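PDB 6ZM8: muramidase from Sodiomyces alcalophilus, which probably cleaves the glycan strands of bacterial peptidoglycan, as a fungal lysozyme of glycoside hydrolase family 25. Local coordinates for residues F5-S8 against T13-F16; R25-K30 against T47-N52. All blocks are in the same frame, centred on the assembly; numbering follows the deposited sequence.

Contact 1: F5-S8 against T13-F16; sequences FDIS and TTDF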
ATOM      1  N   PHE A   5      -1.375   3.146  10.615  1.00  4.85           N
ATOM      2  CA  PHE A   5      -0.096   3.778  10.317  1.00  4.79           C
ATOM      3  C   PHE A   5       0.683   2.891   9.338  1.00  4.51           C
ATOM      4  O   PHE A   5       0.232   1.818   8.948  1.00  4.85           O
ATOM      5  CB  PHE A   5       0.685   4.126  11.609  1.00  5.23           C
ATOM      6  CG  PHE A   5       1.240   2.985  12.425  1.00  5.35           C
ATOM      7  CD1 PHE A   5       0.421   2.116  13.148  1.00  6.21           C
ATOM      8  CD2 PHE A   5       2.611   2.816  12.528  1.00  6.01           C
ATOM      9  CE1 PHE A   5       0.956   1.128  13.954  1.00  6.80           C
ATOM     10  CE2 PHE A   5       3.163   1.837  13.347  1.00  6.83           C
ATOM     11  CZ  PHE A   5       2.328   1.005  14.074  1.00  6.83           C
ATOM     12  N   ASP A   6       1.855   3.379   8.931  1.00  4.73           N
ATOM     13  CA  ASP A   6       2.730   2.572   8.090  1.00  4.69           C
ATOM     14  C   ASP A   6       4.180   2.916   8.405  1.00  4.66           C
ATOM     15  O   ASP A   6       4.508   4.011   8.863  1.00  5.30           O
ATOM     16  CB  ASP A   6       2.422   2.714   6.578  1.00  4.89           C
ATOM     17  CG  ASP A   6       2.579   4.131   6.072  1.00  4.96           C
ATOM     18  OD1 ASP A   6       3.753   4.522   5.814  1.00  5.76           O
ATOM     19  OD2 ASP A   6       1.555   4.845   5.958  1.00  5.22           O
ATOM     20  N   ILE A   7       5.011   1.912   8.178  1.00  4.84           N
ATOM     21  CA  ILE A   7       6.437   1.930   8.531  1.00  5.13           C
ATOM     22  C   ILE A   7       7.235   1.179   7.467  1.00  5.10           C
ATOM     23  O   ILE A   7       6.722   0.359   6.696  1.00  5.38           O
ATOM     24  CB  ILE A   7       6.677   1.312   9.925  1.00  5.69           C
ATOM     25  CG1 ILE A   7       6.192  -0.151   9.973  1.00  6.19           C
ATOM     26  CG2 ILE A   7       6.050   2.171  11.020  1.00  6.38           C
ATOM     27  CD1 ILE A   7       6.248  -0.769  11.358  1.00  7.13           C
ATOM     28  N   SER A   8       8.533   1.464   7.496  1.00  5.93           N
ATOM     29  CA  SER A   8       9.518   0.807   6.640  1.00  5.92           C
ATOM     30  C   SER A   8      10.795   0.633   7.438  1.00  6.00           C
ATOM     31  O   SER A   8      10.849   0.904   8.650  1.00  6.68           O
ATOM     32  CB  SER A   8       9.785   1.622   5.387  1.00  6.83           C
ATOM     33  OG  SER A   8      10.513   2.792   5.720  1.00  7.88           O
ATOM     34  N   THR A  13      12.366   1.772  15.376  1.00 11.75           N
ATOM     35  CA  THR A  13      11.651   1.407  16.604  1.00 14.05           C
ATOM     36  C   THR A  13      10.146   1.479  16.357  1.00 11.04           C
ATOM     37  O   THR A  13       9.654   2.562  16.058  1.00 12.40           O
ATOM     38  CB  THR A  13      12.141   2.296  17.798  1.00 18.68           C
ATOM     39  OG1 THR A  13      13.590   2.388  17.746  1.00 22.60           O
ATOM     40  CG2 THR A  13      11.594   1.765  19.096  1.00 23.58           C
ATOM     41  N   THR A  14       9.445   0.358  16.666  1.00 11.59           N
ATOM     42  CA  THR A  14       7.991   0.364  16.733  1.00  9.25           C
ATOM     43  C   THR A  14       7.552  -0.553  17.858  1.00  9.60           C
ATOM     44  O   THR A  14       7.748  -1.760  17.802  1.00 11.77           O
ATOM     45  CB  THR A  14       7.289  -0.057  15.428  1.00  9.12           C
ATOM     46  OG1 THR A  14       7.835   0.656  14.319  1.00  9.34           O
ATOM     47  CG2 THR A  14       5.816   0.188  15.539  1.00 10.22           C
ATOM     48  N   ASP A  15       6.992   0.036  18.900  1.00  9.41           N
ATOM     49  CA  ASP A  15       6.395  -0.694  20.036  1.00 10.16           C
ATOM     50  C   ASP A  15       4.926  -0.883  19.734  1.00  8.89           C
ATOM     51  O   ASP A  15       4.135   0.073  19.815  1.00  8.42           O
ATOM     52  CB  ASP A  15       6.643   0.079  21.304  1.00 11.03           C
ATOM     53  CG  ASP A  15       6.033  -0.534  22.546  1.00 12.51           C
ATOM     54  OD1 ASP A  15       5.146  -1.344  22.443  1.00 12.65           O
ATOM     55  OD2 ASP A  15       6.423  -0.061  23.641  1.00 17.09           O
ATOM     56  N   PHE A  16       4.565  -2.061  19.274  1.00  9.08           N
ATOM     57  CA  PHE A  16       3.183  -2.285  18.809  1.00  8.43           C
ATOM     58  C   PHE A  16       2.168  -2.349  19.953  1.00  8.54           C
ATOM     59  O   PHE A  16       1.016  -2.035  19.747  1.00  8.65           O
ATOM     60  CB  PHE A  16       3.092  -3.527  17.921  1.00  9.01           C
ATOM     61  CG  PHE A  16       3.765  -3.337  16.591  1.00  9.71           C
ATOM     62  CD1 PHE A  16       3.063  -2.762  15.532  1.00 10.85           C
ATOM     63  CD2 PHE A  16       5.093  -3.702  16.391  1.00 11.51           C
ATOM     64  CE1 PHE A  16       3.720  -2.609  14.294  1.00 11.30           C
ATOM     65  CE2 PHE A  16       5.731  -3.572  15.175  1.00 12.42           C
ATOM     66  CZ  PHE A  16       5.037  -3.039  14.141  1.00 12.08           C
TER
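On the outside of the GH25 barrel, Phe5 and Ile7 of the first strand meet Thr14 and Phe16 of the loop running into helix 16-22. At the centre is the methyl group of Thr14. Its CG2 comes in at the edge of the Phe5 ring, in that ring's plane and 3.8 Å from CE2 of Phe5, while it also sits over the centre of the Phe16 ring, 3.5 Å above the plane, as a CH-pi contact. The side-chain rotation allows both: with chi1, measured to OG1, at -49°, OG1 lies beside the backbone N and faces Ile7, while CG2 is anti to that N and turns to the rings. Ile7 and Thr14 meet tip to tip, CD1 of Ile7 lying 3.6 Å from OG1 of Thr14. The same CD1 touches CZ of Phe16 at 3.8 Å, and CZ of Phe5 packs obliquely against CE1 of Phe16 at 3.9 Å. A glycine in place of Thr14 would probably leave the edge of Phe5 and the face of Phe16 without the methyl they share, and the tip of Ile7 without its neighbour. Outside the two segments, Tyr185 stacks on Phe5, and OD1 of Asp15 caps the new helix by accepting from N of Arg18. Apolar side chains on a barrel strand's outer face, packed under the loop into the next helix, typify a beta-alpha unit of a TIM-type barrel.

Contact 2: R25-K30 against T47-N52; sequences RFVYIK and TGATQN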
ATOM      1  N   ARG A  25      -5.131   0.409  14.807  1.00  5.70           N
ATOM      2  CA  ARG A  25      -5.662  -0.934  14.619  1.00  5.70           C
ATOM      3  C   ARG A  25      -5.113  -1.652  13.388  1.00  5.63           C
ATOM      4  O   ARG A  25      -5.284  -2.869  13.274  1.00  6.20           O
ATOM      5  CB  ARG A  25      -7.195  -0.924  14.587  1.00  6.58           C
ATOM      6  CG  ARG A  25      -7.812  -0.481  15.919  1.00  7.14           C
ATOM      7  CD  ARG A  25      -7.673  -1.557  16.993  1.00  7.57           C
ATOM      8  NE  ARG A  25      -8.229  -1.147  18.288  1.00  8.70           N
ATOM      9  CZ  ARG A  25      -7.550  -0.577  19.266  1.00  7.96           C
ATOM     10  NH1 ARG A  25      -6.283  -0.222  19.112  1.00  7.58           N
ATOM     11  NH2 ARG A  25      -8.166  -0.354  20.419  1.00  9.49           N
ATOM     12  N   PHE A  26      -4.486  -0.911  12.475  1.00  5.39           N
ATOM     13  CA  PHE A  26      -3.880  -1.548  11.307  1.00  5.11           C
ATOM     14  C   PHE A  26      -2.539  -0.871  11.028  1.00  4.94           C
ATOM     15  O   PHE A  26      -2.303   0.274  11.401  1.00  5.10           O
ATOM     16  CB  PHE A  26      -4.805  -1.498  10.076  1.00  5.41           C
ATOM     17  CG  PHE A  26      -5.033  -0.105   9.542  1.00  5.35           C
ATOM     18  CD1 PHE A  26      -4.177   0.438   8.583  1.00  5.54           C
ATOM     19  CD2 PHE A  26      -6.072   0.693  10.049  1.00  5.40           C
ATOM     20  CE1 PHE A  26      -4.352   1.746   8.143  1.00  5.66           C
ATOM     21  CE2 PHE A  26      -6.236   1.992   9.611  1.00  5.84           C
ATOM     22  CZ  PHE A  26      -5.394   2.518   8.663  1.00  5.66           C
ATOM     23  N   VAL A  27      -1.705  -1.628  10.313  1.00  4.94           N
ATOM     24  CA  VAL A  27      -0.386  -1.124   9.916  1.00  4.87           C
ATOM     25  C   VAL A  27      -0.034  -1.746   8.560  1.00  4.71           C
ATOM     26  O   VAL A  27      -0.238  -2.929   8.346  1.00  5.71           O
ATOM     27  CB  VAL A  27       0.663  -1.401  11.003  1.00  5.32           C
ATOM     28  CG1 VAL A  27       0.856  -2.893  11.258  1.00  6.82           C
ATOM     29  CG2 VAL A  27       2.003  -0.719  10.680  1.00  5.70           C
ATOM     30  N   TYR A  28       0.549  -0.912   7.696  1.00  4.47           N
ATOM     31  CA  TYR A  28       1.211  -1.364   6.469  1.00  4.42           C
ATOM     32  C   TYR A  28       2.719  -1.252   6.649  1.00  4.34           C
ATOM     33  O   TYR A  28       3.223  -0.284   7.211  1.00  5.11           O
ATOM     34  CB  TYR A  28       0.759  -0.558   5.234  1.00  4.62           C
ATOM     35  CG  TYR A  28      -0.384  -1.176   4.470  1.00  4.62           C
ATOM     36  CD1 TYR A  28      -0.174  -2.312   3.708  1.00  4.84           C
ATOM     37  CD2 TYR A  28      -1.660  -0.627   4.490  1.00  5.21           C
ATOM     38  CE1 TYR A  28      -1.203  -2.903   2.971  1.00  4.90           C
ATOM     39  CE2 TYR A  28      -2.704  -1.201   3.749  1.00  5.71           C
ATOM     40  CZ  TYR A  28      -2.466  -2.343   2.997  1.00  4.93           C
ATOM     41  OH  TYR A  28      -3.529  -2.876   2.311  1.00  5.91           O
ATOM     42  N   ILE A  29       3.425  -2.254   6.118  1.00  4.65           N
ATOM     43  CA  ILE A  29       4.852  -2.437   6.388  1.00  4.91           C
ATOM     44  C   ILE A  29       5.562  -2.664   5.062  1.00  4.80           C
ATOM     45  O   ILE A  29       5.181  -3.541   4.285  1.00  5.03           O
ATOM     46  CB  ILE A  29       5.065  -3.642   7.321  1.00  5.34           C
ATOM     47  CG1 ILE A  29       4.319  -3.429   8.643  1.00  5.97           C
ATOM     48  CG2 ILE A  29       6.551  -3.876   7.566  1.00  6.53           C
ATOM     49  CD1 ILE A  29       4.216  -4.685   9.499  1.00  6.55           C
ATOM     50  N   LYS A  30       6.633  -1.905   4.796  1.00  4.99           N
ATOM     51  CA  LYS A  30       7.333  -2.091   3.530  1.00  5.22           C
ATOM     52  C   LYS A  30       7.969  -3.470   3.480  1.00  5.11           C
ATOM     53  O   LYS A  30       8.729  -3.862   4.393  1.00  5.82           O
ATOM     54  CB  LYS A  30       8.433  -1.059   3.347  1.00  5.68           C
ATOM     55  CG  LYS A  30       9.093  -1.153   1.961  1.00  6.35           C
ATOM     56  CD  LYS A  30      10.028  -0.005   1.675  1.00  7.79           C
ATOM     57  CE  LYS A  30      10.721  -0.175   0.329  1.00 10.04           C
ATOM     58  NZ  LYS A  30      11.577   0.975   0.032  1.00 12.58           N
ATOM     59  N   THR A  47       6.047  -9.390  12.454  1.00  8.20           N
ATOM     60  CA  THR A  47       5.876 -10.217  13.658  1.00  8.89           C
ATOM     61  C   THR A  47       5.369  -9.395  14.835  1.00  8.72           C
ATOM     62  O   THR A  47       4.443  -9.842  15.528  1.00  9.32           O
ATOM     63  CB  THR A  47       7.176 -10.939  13.977  1.00 10.85           C
ATOM     64  OG1 THR A  47       7.570 -11.775  12.902  1.00 13.94           O
ATOM     65  CG2 THR A  47       7.104 -11.746  15.227  1.00 13.66           C
ATOM     66  N   GLY A  48       5.952  -8.228  15.066  1.00  8.75           N
ATOM     67  CA  GLY A  48       5.492  -7.393  16.179  1.00  8.92           C
ATOM     68  C   GLY A  48       4.031  -6.994  16.017  1.00  8.21           C
ATOM     69  O   GLY A  48       3.243  -6.987  16.963  1.00  8.93           O
ATOM     70  N   ALA A  49       3.652  -6.659  14.778  1.00  7.64           N
ATOM     71  CA  ALA A  49       2.243  -6.314  14.527  1.00  7.34           C
ATOM     72  C   ALA A  49       1.344  -7.502  14.861  1.00  7.86           C
ATOM     73  O   ALA A  49       0.305  -7.373  15.516  1.00  8.60           O
ATOM     74  CB  ALA A  49       2.094  -5.891  13.075  1.00  7.26           C
ATOM     75  N   THR A  50       1.729  -8.680  14.361  1.00  7.77           N
ATOM     76  CA  THR A  50       0.932  -9.888  14.558  1.00  8.59           C
ATOM     77  C   THR A  50       0.712 -10.143  16.058  1.00  9.06           C
ATOM     78  O   THR A  50      -0.394 -10.447  16.498  1.00 10.65           O
ATOM     79  CB  THR A  50       1.598 -11.089  13.907  1.00  8.74           C
ATOM     80  OG1 THR A  50       1.829 -10.824  12.515  1.00  8.57           O
ATOM     81  CG2 THR A  50       0.732 -12.332  14.011  1.00 11.16           C
ATOM     82  N   GLN A  51       1.798 -10.068  16.825  1.00  9.29           N
ATOM     83  CA  GLN A  51       1.802 -10.445  18.241  1.00 10.40           C
ATOM     84  C   GLN A  51       1.047  -9.451  19.111  1.00 10.65           C
ATOM     85  O   GLN A  51       0.813  -9.738  20.284  1.00 13.72           O
ATOM     86  CB  GLN A  51       3.242 -10.580  18.731  1.00 12.99           C
ATOM     87  CG  GLN A  51       3.938 -11.766  18.109  1.00 15.74           C
ATOM     88  CD  GLN A  51       5.393 -11.722  18.542  1.00 22.48           C
ATOM     89  OE1 GLN A  51       5.930 -10.693  18.978  1.00 32.04           O
ATOM     90  NE2 GLN A  51       6.082 -12.826  18.372  1.00 26.45           N
ATOM     91  N   ASN A  52       0.725  -8.286  18.596  1.00  9.56           N
ATOM     92  CA  ASN A  52       0.109  -7.204  19.380  1.00  9.76           C
ATOM     93  C   ASN A  52      -1.253  -6.803  18.836  1.00  9.58           C
ATOM     94  O   ASN A  52      -1.753  -5.716  19.112  1.00 11.66           O
ATOM     95  CB  ASN A  52       1.065  -6.031  19.495  1.00 10.83           C
ATOM     96  CG  ASN A  52       2.227  -6.358  20.387  1.00 12.27           C
ATOM     97  OD1 ASN A  52       2.081  -6.354  21.606  1.00 15.76           O
ATOM     98  ND2 ASN A  52       3.356  -6.748  19.817  1.00 12.32           N
TER
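Segment 25-30, most of it on strand 26-33, and the last part of helix 42-51 approach most closely at Val27 and Ala49, whose CA atoms are 7.4 Å apart. This strand, the helix and strand 55-61 form a beta-alpha-beta crossover of the barrel, in which the two strands are parallel neighbours and the helix packs on their outer side. The small side chain of Ala49 points at the strand and carries the contact. Its CB is 3.7 Å from CG1 of Val27, the branch that chi1 of 62° sets between the backbone N and the carbonyl carbon. One strand repeat further on, CD1 of Ile29 reaches the same methyl more loosely, at 4.3 Å from CB of Ala49. All three residues are buried, and Phe54, in the short loop before strand 55-61, touches both Val27 and Ala49. Tyr28, between the two aliphatic residues, belongs to the opposite side of the strand, where it stacks with Trp158 and its hydroxyl is bonded to O of Pro91. Near the C-terminal end of the helix, N of Asn52 bonds to O of Ala49, three residues back, at 3.2 Å, and the side chain of Asn52 folds back on the helix. Its ND2 donates to O of Gly48 at 2.9 Å with an N-H...O angle of 166°, the acceptor lying in the amide plane of Asn52.

Contacts 1 and 2 lie side by side on one flank of the barrel, their centres 7 Å apart, and illustrate how neighbouring barrel strands share an outer layer. Strands 2-7 and 26-33 pair in parallel, and Ile7 probably bonds twice to the second: its N is 3.0 Å from O of Tyr28 and its O is 3.0 Å from N of Lys30. The outer layer is continuous too: CD2 of Phe16 packs 3.5 Å from C of Gly48. Asp6 and Tyr28 face the other way, into the barrel; in GH25 enzymes, as in other TIM-barrel glycosidases, the active site lies at the C-terminal ends of the strands, and Asp6 with nearby Asp190 probably belongs to that region.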